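PDB 6W0P: kojibiose phosphorylase from Gut metagenome, which belongs to glycoside hydrolase family 65, whose members join a beta-sandwich N-terminal domain, a helical catalytic barrel and a small C-terminal beta domain. Local coordinates for residues G36-G41 and A324-D329; G41-F46 and G57-G62; D305-D310 and K698-Y703; L357-Y362 and A671-I676. All blocks are in the same frame, centred on the assembly; numbering follows the deposited sequence.

Interaction 1 (G36-G41 and A324-D329); sequences GNEYSG and AYHGFD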
loop_
_atom_site.group_PDB
_atom_site.type_symbol
_atom_site.label_atom_id
_atom_site.label_comp_id
_atom_site.label_asym_id
_atom_site.label_seq_id
_atom_site.Cartn_x
_atom_site.Cartn_y
_atom_site.Cartn_z
ATOM N N GLY A 36 -21.090 15.484 25.210
ATOM C CA GLY A 36 -19.700 15.939 25.084
ATOM C C GLY A 36 -19.557 17.334 25.628
ATOM O O GLY A 36 -20.537 18.097 25.554
ATOM N N ASN A 37 -18.403 17.641 26.197
ATOM C CA ASN A 37 -18.124 18.987 26.751
ATOM C C ASN A 37 -16.715 19.399 26.314
ATOM O O ASN A 37 -16.131 20.193 27.041
ATOM C CB ASN A 37 -18.374 19.017 28.261
ATOM C CG ASN A 37 -17.459 18.114 29.073
ATOM O OD1 ASN A 37 -16.597 17.426 28.529
ATOM N ND2 ASN A 37 -17.636 18.113 30.390
ATOM N N GLU A 38 -16.274 18.924 25.133
ATOM C CA GLU A 38 -14.945 19.139 24.486
ATOM C C GLU A 38 -13.839 18.404 25.250
ATOM O O GLU A 38 -13.057 17.663 24.624
ATOM C CB GLU A 38 -14.538 20.612 24.416
ATOM C CG GLU A 38 -13.246 20.814 23.640
ATOM C CD GLU A 38 -12.528 22.127 23.897
ATOM O OE1 GLU A 38 -13.182 23.181 23.741
ATOM O OE2 GLU A 38 -11.309 22.089 24.224
ATOM N N TYR A 39 -13.761 18.618 26.564
ATOM C CA TYR A 39 -12.788 17.934 27.446
ATOM C C TYR A 39 -13.009 16.430 27.377
ATOM O O TYR A 39 -12.049 15.664 27.385
ATOM C CB TYR A 39 -12.963 18.422 28.879
ATOM C CG TYR A 39 -12.112 17.742 29.919
ATOM C CD1 TYR A 39 -10.778 18.098 30.109
ATOM C CD2 TYR A 39 -12.673 16.814 30.776
ATOM C CE1 TYR A 39 -10.011 17.509 31.102
ATOM C CE2 TYR A 39 -11.916 16.209 31.770
ATOM C CZ TYR A 39 -10.591 16.578 31.952
ATOM O OH TYR A 39 -9.883 16.002 32.956
ATOM N N SER A 40 -14.276 16.039 27.362
ATOM C CA SER A 40 -14.707 14.631 27.499
ATOM C C SER A 40 -15.964 14.391 26.655
ATOM O O SER A 40 -16.704 15.350 26.373
ATOM C CB SER A 40 -14.922 14.289 28.953
ATOM O OG SER A 40 -16.039 15.002 29.483
ATOM N N GLY A 41 -16.183 13.138 26.280
ATOM C CA GLY A 41 -17.436 12.695 25.668
ATOM C C GLY A 41 -17.803 11.298 26.095
ATOM O O GLY A 41 -16.877 10.475 26.325
ATOM N N ALA A 324 -18.879 19.518 20.826
ATOM C CA ALA A 324 -17.572 19.141 20.248
ATOM C C ALA A 324 -16.458 20.097 20.701
ATOM O O ALA A 324 -15.330 19.620 20.891
ATOM C CB ALA A 324 -17.680 19.095 18.746
ATOM N N TYR A 325 -16.729 21.402 20.808
ATOM C CA TYR A 325 -15.686 22.427 21.087
ATOM C C TYR A 325 -16.298 23.710 21.654
ATOM O O TYR A 325 -17.283 24.201 21.103
ATOM C CB TYR A 325 -14.948 22.772 19.796
ATOM C CG TYR A 325 -13.489 23.085 19.985
ATOM C CD1 TYR A 325 -12.594 22.073 20.237
ATOM C CD2 TYR A 325 -13.005 24.379 19.937
ATOM C CE1 TYR A 325 -11.256 22.332 20.440
ATOM C CE2 TYR A 325 -11.657 24.659 20.140
ATOM C CZ TYR A 325 -10.771 23.626 20.380
ATOM O OH TYR A 325 -9.428 23.851 20.536
ATOM N N HIS A 326 -15.719 24.274 22.711
ATOM C CA HIS A 326 -16.162 25.608 23.199
ATOM C C HIS A 326 -14.981 26.444 23.706
ATOM O O HIS A 326 -15.243 27.435 24.386
ATOM C CB HIS A 326 -17.278 25.449 24.240
ATOM C CG HIS A 326 -16.842 24.824 25.529
ATOM N ND1 HIS A 326 -16.780 23.464 25.707
ATOM C CD2 HIS A 326 -16.473 25.378 26.709
ATOM C CE1 HIS A 326 -16.378 23.207 26.944
ATOM N NE2 HIS A 326 -16.181 24.361 27.583
ATOM N N GLY A 327 -13.738 26.082 23.370
ATOM C CA GLY A 327 -12.550 26.848 23.767
ATOM C C GLY A 327 -12.083 26.465 25.159
ATOM O O GLY A 327 -11.487 27.318 25.843
ATOM N N PHE A 328 -12.327 25.231 25.592
ATOM C CA PHE A 328 -11.889 24.771 26.931
ATOM C C PHE A 328 -10.362 24.659 26.980
ATOM O O PHE A 328 -9.802 24.905 28.051
ATOM C CB PHE A 328 -12.490 23.418 27.304
ATOM C CG PHE A 328 -12.114 22.977 28.695
ATOM C CD1 PHE A 328 -12.720 23.558 29.806
ATOM C CD2 PHE A 328 -11.148 22.001 28.897
ATOM C CE1 PHE A 328 -12.372 23.176 31.092
ATOM C CE2 PHE A 328 -10.786 21.630 30.186
ATOM C CZ PHE A 328 -11.404 22.211 31.278
ATOM N N ASP A 329 -9.715 24.284 25.876
ATOM C CA ASP A 329 -8.280 23.889 25.890
ATOM C C ASP A 329 -7.614 24.129 24.537
ATOM O O ASP A 329 -7.956 23.471 23.563
ATOM C CB ASP A 329 -8.137 22.418 26.263
ATOM C CG ASP A 329 -6.702 21.974 26.544
ATOM O OD1 ASP A 329 -5.754 22.680 26.123
ATOM O OD2 ASP A 329 -6.545 20.925 27.185
#

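Interaction 2 (G41-F46 and G57-G62); sequences GTRAFF and GTYFNG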
loop_
_atom_site.group_PDB
_atom_site.type_symbol
_atom_site.label_atom_id
_atom_site.label_comp_id
_atom_site.label_asym_id
_atom_site.label_seq_id
_atom_site.Cartn_x
_atom_site.Cartn_y
_atom_site.Cartn_z
ATOM N N GLY A 41 -16.183 13.138 26.280
ATOM C CA GLY A 41 -17.436 12.695 25.668
ATOM C C GLY A 41 -17.803 11.298 26.095
ATOM O O GLY A 41 -16.877 10.475 26.325
ATOM N N THR A 42 -19.105 11.012 26.126
ATOM C CA THR A 42 -19.604 9.643 26.355
ATOM C C THR A 42 -20.658 9.326 25.312
ATOM O O THR A 42 -21.556 10.153 25.116
ATOM C CB THR A 42 -20.148 9.464 27.779
ATOM O OG1 THR A 42 -21.208 10.406 27.958
ATOM C CG2 THR A 42 -19.074 9.688 28.814
ATOM N N ARG A 43 -20.558 8.138 24.730
ATOM C CA ARG A 43 -21.650 7.518 23.952
ATOM C C ARG A 43 -22.814 7.272 24.905
ATOM O O ARG A 43 -22.580 7.142 26.121
ATOM C CB ARG A 43 -21.165 6.213 23.305
ATOM C CG ARG A 43 -20.288 6.420 22.075
ATOM C CD ARG A 43 -19.708 5.113 21.568
ATOM N NE ARG A 43 -20.748 4.256 21.015
ATOM C CZ ARG A 43 -21.220 4.337 19.782
ATOM N NH1 ARG A 43 -20.774 5.244 18.930
ATOM N NH2 ARG A 43 -22.141 3.497 19.384
ATOM N N ALA A 44 -24.015 7.127 24.353
ATOM C CA ALA A 44 -25.265 6.929 25.113
ATOM C C ALA A 44 -25.446 5.435 25.386
ATOM O O ALA A 44 -26.596 4.930 25.277
ATOM C CB ALA A 44 -26.431 7.504 24.373
ATOM N N PHE A 45 -24.352 4.757 25.736
ATOM C CA PHE A 45 -24.383 3.335 26.114
ATOM C C PHE A 45 -25.196 3.265 27.404
ATOM O O PHE A 45 -25.140 4.205 28.194
ATOM C CB PHE A 45 -22.972 2.762 26.245
ATOM C CG PHE A 45 -22.139 3.410 27.320
ATOM C CD1 PHE A 45 -22.238 2.991 28.636
ATOM C CD2 PHE A 45 -21.278 4.445 27.014
ATOM C CE1 PHE A 45 -21.479 3.596 29.630
ATOM C CE2 PHE A 45 -20.536 5.064 28.006
ATOM C CZ PHE A 45 -20.631 4.636 29.310
ATOM N N PHE A 46 -25.985 2.207 27.534
ATOM C CA PHE A 46 -26.730 1.828 28.756
ATOM C C PHE A 46 -25.775 1.773 29.945
ATOM O O PHE A 46 -24.668 1.231 29.824
ATOM C CB PHE A 46 -27.443 0.486 28.557
ATOM C CG PHE A 46 -28.613 0.541 27.607
ATOM C CD1 PHE A 46 -29.003 1.734 27.010
ATOM C CD2 PHE A 46 -29.356 -0.595 27.346
ATOM C CE1 PHE A 46 -30.105 1.787 26.164
ATOM C CE2 PHE A 46 -30.447 -0.543 26.492
ATOM C CZ PHE A 46 -30.827 0.647 25.911
ATOM N N GLY A 57 -18.174 3.666 25.293
ATOM C CA GLY A 57 -17.259 4.673 24.729
ATOM C C GLY A 57 -17.268 5.914 25.585
ATOM O O GLY A 57 -18.316 6.589 25.604
ATOM N N THR A 58 -16.180 6.109 26.328
ATOM C CA THR A 58 -15.878 7.309 27.138
ATOM C C THR A 58 -14.518 7.824 26.667
ATOM O O THR A 58 -13.559 7.037 26.730
ATOM C CB THR A 58 -15.889 7.005 28.645
ATOM O OG1 THR A 58 -17.109 6.337 28.985
ATOM C CG2 THR A 58 -15.727 8.257 29.481
ATOM N N TYR A 59 -14.428 9.064 26.189
ATOM C CA TYR A 59 -13.146 9.587 25.668
ATOM C C TYR A 59 -12.852 10.938 26.277
ATOM O O TYR A 59 -13.788 11.656 26.611
ATOM C CB TYR A 59 -13.187 9.660 24.151
ATOM C CG TYR A 59 -13.903 8.495 23.517
ATOM C CD1 TYR A 59 -13.251 7.285 23.308
ATOM C CD2 TYR A 59 -15.229 8.598 23.130
ATOM C CE1 TYR A 59 -13.895 6.226 22.693
ATOM C CE2 TYR A 59 -15.890 7.538 22.525
ATOM C CZ TYR A 59 -15.216 6.350 22.304
ATOM O OH TYR A 59 -15.848 5.312 21.700
ATOM N N PHE A 60 -11.566 11.241 26.355
ATOM C CA PHE A 60 -10.994 12.530 26.789
ATOM C C PHE A 60 -10.143 13.064 25.647
ATOM O O PHE A 60 -9.273 12.321 25.168
ATOM C CB PHE A 60 -10.184 12.344 28.070
ATOM C CG PHE A 60 -11.012 11.856 29.234
ATOM C CD1 PHE A 60 -11.644 12.760 30.081
ATOM C CD2 PHE A 60 -11.197 10.496 29.452
ATOM C CE1 PHE A 60 -12.426 12.316 31.142
ATOM C CE2 PHE A 60 -11.974 10.051 30.513
ATOM C CZ PHE A 60 -12.580 10.959 31.364
ATOM N N ASN A 61 -10.414 14.299 25.218
ATOM C CA ASN A 61 -9.736 14.937 24.062
ATOM C C ASN A 61 -8.231 14.924 24.353
ATOM O O ASN A 61 -7.835 15.534 25.371
ATOM C CB ASN A 61 -10.319 16.331 23.837
ATOM C CG ASN A 61 -10.222 16.832 22.412
ATOM O OD1 ASN A 61 -9.146 16.813 21.813
ATOM N ND2 ASN A 61 -11.339 17.310 21.883
ATOM N N GLY A 62 -7.433 14.221 23.544
ATOM C CA GLY A 62 -5.956 14.236 23.639
ATOM C C GLY A 62 -5.403 13.091 24.481
ATOM O O GLY A 62 -4.184 13.025 24.676
#

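Interaction 3 (D305-D310 and K698-Y703); sequences DGSDSD and KNWNYY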
loop_
_atom_site.group_PDB
_atom_site.type_symbol
_atom_site.label_atom_id
_atom_site.label_comp_id
_atom_site.label_asym_id
_atom_site.label_seq_id
_atom_site.Cartn_x
_atom_site.Cartn_y
_atom_site.Cartn_z
ATOM N N ASP A 305 -39.193 27.432 10.017
ATOM C CA ASP A 305 -40.672 27.319 10.024
ATOM C C ASP A 305 -41.088 26.579 8.755
ATOM O O ASP A 305 -40.589 26.935 7.686
ATOM C CB ASP A 305 -41.340 28.688 10.140
ATOM C CG ASP A 305 -42.846 28.612 10.288
ATOM O OD1 ASP A 305 -43.308 28.127 11.328
ATOM O OD2 ASP A 305 -43.537 28.973 9.333
ATOM N N GLY A 306 -41.968 25.589 8.886
ATOM C CA GLY A 306 -42.516 24.834 7.745
ATOM C C GLY A 306 -41.893 23.457 7.625
ATOM O O GLY A 306 -42.337 22.712 6.734
ATOM N N SER A 307 -40.930 23.108 8.498
ATOM C CA SER A 307 -40.276 21.773 8.535
ATOM C C SER A 307 -39.813 21.446 9.959
ATOM O O SER A 307 -38.714 21.841 10.315
ATOM C CB SER A 307 -39.139 21.671 7.566
ATOM O OG SER A 307 -38.470 20.430 7.739
ATOM N N ASP A 308 -40.667 20.790 10.745
ATOM C CA ASP A 308 -40.370 20.334 12.124
ATOM C C ASP A 308 -39.127 19.450 12.069
ATOM O O ASP A 308 -38.317 19.503 13.014
ATOM C CB ASP A 308 -41.558 19.587 12.738
ATOM C CG ASP A 308 -42.798 20.459 12.901
ATOM O OD1 ASP A 308 -42.645 21.695 13.069
ATOM O OD2 ASP A 308 -43.900 19.891 12.891
ATOM N N SER A 309 -38.998 18.678 10.990
ATOM C CA SER A 309 -37.880 17.739 10.750
ATOM C C SER A 309 -36.566 18.531 10.630
ATOM O O SER A 309 -35.552 18.151 11.271
ATOM C CB SER A 309 -38.151 16.920 9.540
ATOM O OG SER A 309 -36.955 16.241 9.158
ATOM N N ASP A 310 -36.575 19.636 9.890
ATOM C CA ASP A 310 -35.353 20.461 9.702
ATOM C C ASP A 310 -35.116 21.280 10.973
ATOM O O ASP A 310 -33.966 21.520 11.313
ATOM C CB ASP A 310 -35.434 21.305 8.432
ATOM C CG ASP A 310 -35.052 20.560 7.166
ATOM O OD1 ASP A 310 -34.291 19.586 7.271
ATOM O OD2 ASP A 310 -35.475 20.999 6.087
ATOM N N LYS A 698 -37.223 26.025 -0.551
ATOM C CA LYS A 698 -38.613 25.820 -1.065
ATOM C C LYS A 698 -39.486 25.216 0.040
ATOM O O LYS A 698 -40.644 25.569 0.111
ATOM C CB LYS A 698 -38.624 24.973 -2.357
ATOM C CG LYS A 698 -38.818 23.467 -2.202
ATOM C CD LYS A 698 -37.935 22.616 -3.108
ATOM C CE LYS A 698 -38.064 21.125 -2.841
ATOM N NZ LYS A 698 -36.865 20.374 -3.296
ATOM N N ASN A 699 -38.893 24.404 0.910
ATOM C CA ASN A 699 -39.566 23.661 2.006
ATOM C C ASN A 699 -39.825 24.537 3.237
ATOM O O ASN A 699 -40.497 24.038 4.160
ATOM C CB ASN A 699 -38.714 22.460 2.427
ATOM C CG ASN A 699 -38.483 21.507 1.273
ATOM O OD1 ASN A 699 -39.422 21.142 0.569
ATOM N ND2 ASN A 699 -37.240 21.119 1.060
ATOM N N TRP A 700 -39.273 25.747 3.329
ATOM C CA TRP A 700 -39.392 26.567 4.569
ATOM C C TRP A 700 -40.165 27.865 4.287
ATOM O O TRP A 700 -39.774 28.604 3.363
ATOM C CB TRP A 700 -38.025 26.906 5.177
ATOM C CG TRP A 700 -37.094 25.762 5.444
ATOM C CD1 TRP A 700 -37.422 24.460 5.660
ATOM C CD2 TRP A 700 -35.661 25.840 5.578
ATOM N NE1 TRP A 700 -36.294 23.719 5.864
ATOM C CE2 TRP A 700 -35.199 24.534 5.830
ATOM C CE3 TRP A 700 -34.730 26.876 5.499
ATOM C CZ2 TRP A 700 -33.848 24.236 6.019
ATOM C CZ3 TRP A 700 -33.396 26.582 5.667
ATOM C CH2 TRP A 700 -32.956 25.273 5.910
ATOM N N ASN A 701 -41.134 28.181 5.147
ATOM C CA ASN A 701 -41.861 29.482 5.173
ATOM C C ASN A 701 -40.869 30.588 5.522
ATOM O O ASN A 701 -40.808 31.560 4.802
ATOM C CB ASN A 701 -43.012 29.471 6.182
ATOM C CG ASN A 701 -44.050 28.430 5.827
ATOM O OD1 ASN A 701 -44.318 28.230 4.635
ATOM N ND2 ASN A 701 -44.606 27.759 6.835
ATOM N N TYR A 702 -40.065 30.395 6.556
ATOM C CA TYR A 702 -38.957 31.305 6.905
ATOM C C TYR A 702 -37.847 30.499 7.561
ATOM O O TYR A 702 -38.086 29.367 8.012
ATOM C CB TYR A 702 -39.471 32.474 7.748
ATOM C CG TYR A 702 -39.874 32.218 9.182
ATOM C CD1 TYR A 702 -38.919 32.005 10.174
ATOM C CD2 TYR A 702 -41.212 32.281 9.580
ATOM C CE1 TYR A 702 -39.284 31.797 11.498
ATOM C CE2 TYR A 702 -41.592 32.098 10.902
ATOM C CZ TYR A 702 -40.622 31.857 11.859
ATOM O OH TYR A 702 -40.968 31.697 13.168
ATOM N N TYR A 703 -36.648 31.068 7.582
ATOM C CA TYR A 703 -35.542 30.626 8.455
ATOM C C TYR A 703 -34.929 31.869 9.089
ATOM O O TYR A 703 -35.057 32.999 8.532
ATOM C CB TYR A 703 -34.500 29.811 7.684
ATOM C CG TYR A 703 -33.860 30.537 6.533
ATOM C CD1 TYR A 703 -34.421 30.529 5.271
ATOM C CD2 TYR A 703 -32.670 31.225 6.704
ATOM C CE1 TYR A 703 -33.833 31.214 4.216
ATOM C CE2 TYR A 703 -32.053 31.891 5.658
ATOM C CZ TYR A 703 -32.640 31.890 4.410
ATOM O OH TYR A 703 -32.034 32.555 3.387
#

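Interaction 4 (L357-Y362 and A671-I676); sequences LPFYLY and AAWMNI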
loop_
_atom_site.group_PDB
_atom_site.type_symbol
_atom_site.label_atom_id
_atom_site.label_comp_id
_atom_site.label_asym_id
_atom_site.label_seq_id
_atom_site.Cartn_x
_atom_site.Cartn_y
_atom_site.Cartn_z
ATOM N N LEU A 357 -14.362 25.376 11.077
ATOM C CA LEU A 357 -13.946 26.631 11.761
ATOM C C LEU A 357 -15.045 27.688 11.673
ATOM O O LEU A 357 -15.322 28.354 12.664
ATOM C CB LEU A 357 -12.638 27.139 11.154
ATOM C CG LEU A 357 -12.045 28.376 11.812
ATOM C CD1 LEU A 357 -11.783 28.120 13.277
ATOM C CD2 LEU A 357 -10.774 28.789 11.107
ATOM N N PRO A 358 -15.662 27.952 10.498
ATOM C CA PRO A 358 -16.531 29.121 10.350
ATOM C C PRO A 358 -17.664 29.240 11.379
ATOM O O PRO A 358 -17.955 30.321 11.826
ATOM C CB PRO A 358 -17.114 28.904 8.953
ATOM C CG PRO A 358 -16.014 28.190 8.217
ATOM C CD PRO A 358 -15.515 27.203 9.238
ATOM N N PHE A 359 -18.282 28.130 11.766
ATOM C CA PHE A 359 -19.316 28.171 12.833
ATOM C C PHE A 359 -18.708 28.862 14.070
ATOM O O PHE A 359 -19.376 29.718 14.689
ATOM C CB PHE A 359 -19.852 26.777 13.160
ATOM C CG PHE A 359 -20.731 26.774 14.380
ATOM C CD1 PHE A 359 -22.064 27.139 14.292
ATOM C CD2 PHE A 359 -20.218 26.451 15.624
ATOM C CE1 PHE A 359 -22.863 27.183 15.425
ATOM C CE2 PHE A 359 -21.022 26.470 16.756
ATOM C CZ PHE A 359 -22.340 26.837 16.652
ATOM N N TYR A 360 -17.480 28.498 14.444
ATOM C CA TYR A 360 -16.824 29.015 15.682
ATOM C C TYR A 360 -16.420 30.486 15.496
ATOM O O TYR A 360 -16.518 31.237 16.462
ATOM C CB TYR A 360 -15.683 28.098 16.141
ATOM C CG TYR A 360 -16.168 26.700 16.439
ATOM C CD1 TYR A 360 -16.836 26.402 17.620
ATOM C CD2 TYR A 360 -15.966 25.668 15.533
ATOM C CE1 TYR A 360 -17.308 25.124 17.879
ATOM C CE2 TYR A 360 -16.438 24.388 15.773
ATOM C CZ TYR A 360 -17.113 24.111 16.952
ATOM O OH TYR A 360 -17.576 22.838 17.180
ATOM N N LEU A 361 -15.995 30.878 14.295
ATOM C CA LEU A 361 -15.566 32.261 13.968
ATOM C C LEU A 361 -16.716 33.233 14.242
ATOM O O LEU A 361 -16.435 34.340 14.677
ATOM C CB LEU A 361 -15.122 32.338 12.507
ATOM C CG LEU A 361 -13.724 31.804 12.221
ATOM C CD1 LEU A 361 -13.492 31.690 10.724
ATOM C CD2 LEU A 361 -12.640 32.652 12.878
ATOM N N TYR A 362 -17.963 32.809 14.017
ATOM C CA TYR A 362 -19.167 33.672 14.090
ATOM C C TYR A 362 -19.915 33.495 15.415
ATOM O O TYR A 362 -20.913 34.198 15.593
ATOM C CB TYR A 362 -20.062 33.409 12.879
ATOM C CG TYR A 362 -19.534 34.011 11.608
ATOM C CD1 TYR A 362 -19.656 35.368 11.361
ATOM C CD2 TYR A 362 -18.891 33.227 10.660
ATOM C CE1 TYR A 362 -19.165 35.921 10.195
ATOM C CE2 TYR A 362 -18.404 33.763 9.482
ATOM C CZ TYR A 362 -18.528 35.123 9.260
ATOM O OH TYR A 362 -18.022 35.679 8.121
ATOM N N ALA A 671 -21.474 21.339 8.162
ATOM C CA ALA A 671 -21.873 21.683 6.780
ATOM C C ALA A 671 -23.333 22.138 6.752
ATOM O O ALA A 671 -23.671 22.894 5.845
ATOM C CB ALA A 671 -21.667 20.506 5.865
ATOM N N ALA A 672 -24.168 21.684 7.690
ATOM C CA ALA A 672 -25.606 22.026 7.705
ATOM C C ALA A 672 -25.708 23.516 8.040
ATOM O O ALA A 672 -26.446 24.254 7.344
ATOM C CB ALA A 672 -26.355 21.166 8.690
ATOM N N TRP A 673 -24.929 23.954 9.029
ATOM C CA TRP A 673 -24.883 25.377 9.423
ATOM C C TRP A 673 -24.369 26.185 8.233
ATOM O O TRP A 673 -24.969 27.211 7.917
ATOM C CB TRP A 673 -24.009 25.591 10.656
ATOM C CG TRP A 673 -23.897 27.035 11.030
ATOM C CD1 TRP A 673 -24.714 27.723 11.870
ATOM C CD2 TRP A 673 -22.926 27.978 10.556
ATOM N NE1 TRP A 673 -24.301 29.020 11.981
ATOM C CE2 TRP A 673 -23.201 29.205 11.194
ATOM C CE3 TRP A 673 -21.826 27.897 9.697
ATOM C CZ2 TRP A 673 -22.449 30.352 10.956
ATOM C CZ3 TRP A 673 -21.081 29.029 9.464
ATOM C CH2 TRP A 673 -21.385 30.239 10.092
ATOM N N MET A 674 -23.283 25.725 7.620
ATOM C CA MET A 674 -22.633 26.396 6.469
ATOM C C MET A 674 -23.623 26.538 5.313
ATOM O O MET A 674 -23.708 27.650 4.748
ATOM C CB MET A 674 -21.448 25.571 5.974
ATOM C CG MET A 674 -20.442 25.331 7.047
ATOM S SD MET A 674 -19.206 26.580 6.898
ATOM C CE MET A 674 -18.240 25.937 5.541
ATOM N N ASN A 675 -24.292 25.429 4.961
ATOM C CA ASN A 675 -25.300 25.388 3.874
ATOM C C ASN A 675 -26.373 26.454 4.145
ATOM O O ASN A 675 -26.835 27.090 3.159
ATOM C CB ASN A 675 -25.922 24.011 3.662
ATOM C CG ASN A 675 -26.312 23.765 2.217
ATOM O OD1 ASN A 675 -26.227 22.632 1.748
ATOM N ND2 ASN A 675 -26.779 24.800 1.515
ATOM N N ILE A 676 -26.749 26.673 5.410
ATOM C CA ILE A 676 -27.832 27.648 5.759
ATOM C C ILE A 676 -27.275 29.078 5.649
ATOM O O ILE A 676 -27.908 29.878 4.922
ATOM C CB ILE A 676 -28.463 27.328 7.129
ATOM C CG1 ILE A 676 -29.304 26.044 7.048
ATOM C CG2 ILE A 676 -29.263 28.524 7.626
ATOM C CD1 ILE A 676 -29.867 25.538 8.394
#

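Interaction 1 (G36-G41 and A324-D329)
Glu38 and Tyr325 bring the two backbones together, their CA atoms 4.8 Å apart, where a tight turn meets the chain as it leaves a helix. Glu38 stands at positive phi in this turn; beside it Asn37 OD1 accepts from Ser40 N in an Asx motif and also from Ser40 OG. From there the Glu38 side chain reaches into the loop 325-329 with CG anti to the backbone N (chi1 -175°) and an extended chain. Its OE1 accepts from His326 N at 2.9 Å through the anti lone pair, and from Phe328 N, also at 2.9 Å, on the syn side and 32° out of the carboxylate plane; Gly327 N adds a weak bond. One carboxylate oxygen thus takes two firm bonds and one weak one, from three successive amides. The turn between strands 35-36 and 40-42, in the family 65 N-terminal domain, here meets the loop after helix 308-324 of the catalytic domain. The same carboxylate lies stacked on the Tyr325 ring, the planes 10° apart and OE1 over the ring centre, while OE2 bonds to Asn332 ND2. Phe328 and Tyr39 lie side by side, with Tyr39 CD1 3.5 Å from Phe328 CE2. At the imidazole edge, Asn37 O approaches His326 CE1 to 3.0 Å.

Interaction 2 (G41-F46 and G57-G62)
Three backbone hydrogen bonds join Gly41 and Arg43 to Tyr59 and Gly57. Gly41 and Tyr59 form an antiparallel hydrogen-bonded pair: Gly41 N gives to Tyr59 O and Tyr59 N gives to Gly41 O, both at 2.8 Å, the second nearly straight with an angle of 170° at the hydrogen. One step beyond the strand, Arg43 N bonds to Gly57 O at 2.9 Å. Between these bonds lies the non-hydrogen-bonded pair Thr42 and Thr58, whose CA atoms come within 4.5 Å; here the backbone adds CA-H...O contacts, from Thr58 CA to Gly41 O and from Thr42 CA to Gly57 O. Strand 40-42 is the central member of a small three-stranded antiparallel sheet in the family 65 N-terminal domain, with 35-36 and 58-60 as its outer strands. Packing contacts follow: on the threonine face the methyls Thr42 CG2 and Thr58 CG2 meet at 3.7 Å, and elsewhere Arg43 CD lies 3.9 Å from Tyr59 OH. An aromatic edge meets a carbonyl where the Phe45 ring turns back toward Gly57, with CG between its backbone N and carbonyl carbon (chi1 62°), and brings CE2 to 3.6 Å from Gly57 O. Polar anchoring comes from the Arg43 guanidinium, steeply inclined to the Tyr59 ring, which forms a salt bridge with Glu30 and bonds to Thr340 O, a carbonyl of the catalytic domain.

Interaction 3 (D305-D310 and K698-Y703)
Trp700 opens the contact, and its indole is the long arm that reaches the start of helix 308-324. NE1 donates to Asp310 OD2 at 2.8 Å, the acceptor lying in the indole plane and the carboxylate standing almost perpendicular to it (86°). The other oxygen of that carboxylate, OD1, is bonded to Thr649 OG1. Ser307, the helix N-cap, accepts from Asp310 N with its OG, and its CB rests against Trp700 CD1, 3.8 Å away. Asn701 grips Asp305 twice. Its backbone N gives to Asp305 O at 2.9 Å, and its ND2 gives to Asp305 OD2 at 3.0 Å, in the plane of the amide but from above that of the carboxylate. Tyr702 O then accepts from Asp305 N at 3.0 Å. The Tyr702 ring takes Asp305 CB over the centre of its face in a CH-pi contact, 3.5 Å from the centroid, while Lys717 makes a cation-pi contact with the same ring. Strand 303-305 is here laid along strand 702-709 as an edge of the C-terminal sheet, and Trp700 touches Phe645 of helix 638-645 and Ile676 of helix 666-680.

Interaction 4 (L357-Y362 and A671-I676)
Trp673 is the bump of this contact, laid flat against Phe359 with its rim at Pro358 and Tyr362, where two helices of the catalytic domain, in this family an (alpha/alpha)6 barrel, pack together. The short axes pass 9.7 Å apart at a crossing angle of 67°, and Trp673 bridges the distance between them. Its CG lies anti to the backbone N (chi1 177°), which sends the indole straight across to helix 351-361. One face of the indole meets Phe359 at two places. Above the six-membered ring sits Phe359 CA, 3.9 Å from the centroid in a CH-pi contact, and beside it the phenyl ring sets its edge on the five-membered ring, an edge-to-face pair with planes at 88° and Phe359 CD1 3.6 Å from Trp673 CD1. The far rim of the indole is bounded by Pro358, its CB 4.0 Å from Trp673 CZ3, and by Tyr362, which meets the indole edge. Leu318 of helix 308-324 touches both Phe359 and Trp673. Met674, its chain bent at chi2 and chi3, folds alongside to bring a second, smaller bump against the proline, with SD 3.7 Å from Pro358 CB.

In the fold
From the N terminus, the strands around Gly41 come first: interaction 2 closes the short loop from 41-46 to 57-62, and lies within the much longer loop that interaction 1 closes between 36-41 and 324-329. The two share Gly41 and strand 40-42, so one small three-stranded sheet carries both contacts, and its turn touches the catalytic domain. Interaction 3 opens at 305-310, before interaction 1 has closed, so the two cross, although their nearest atoms remain about 18 Å apart. Helix 308-324 runs from one to the other. Interaction 4 lies wholly within the loop of interaction 3 and meets it through Ile676 and Trp700; Tyr360 touches Tyr325, which in turn meets the N-terminal domain in interaction 1.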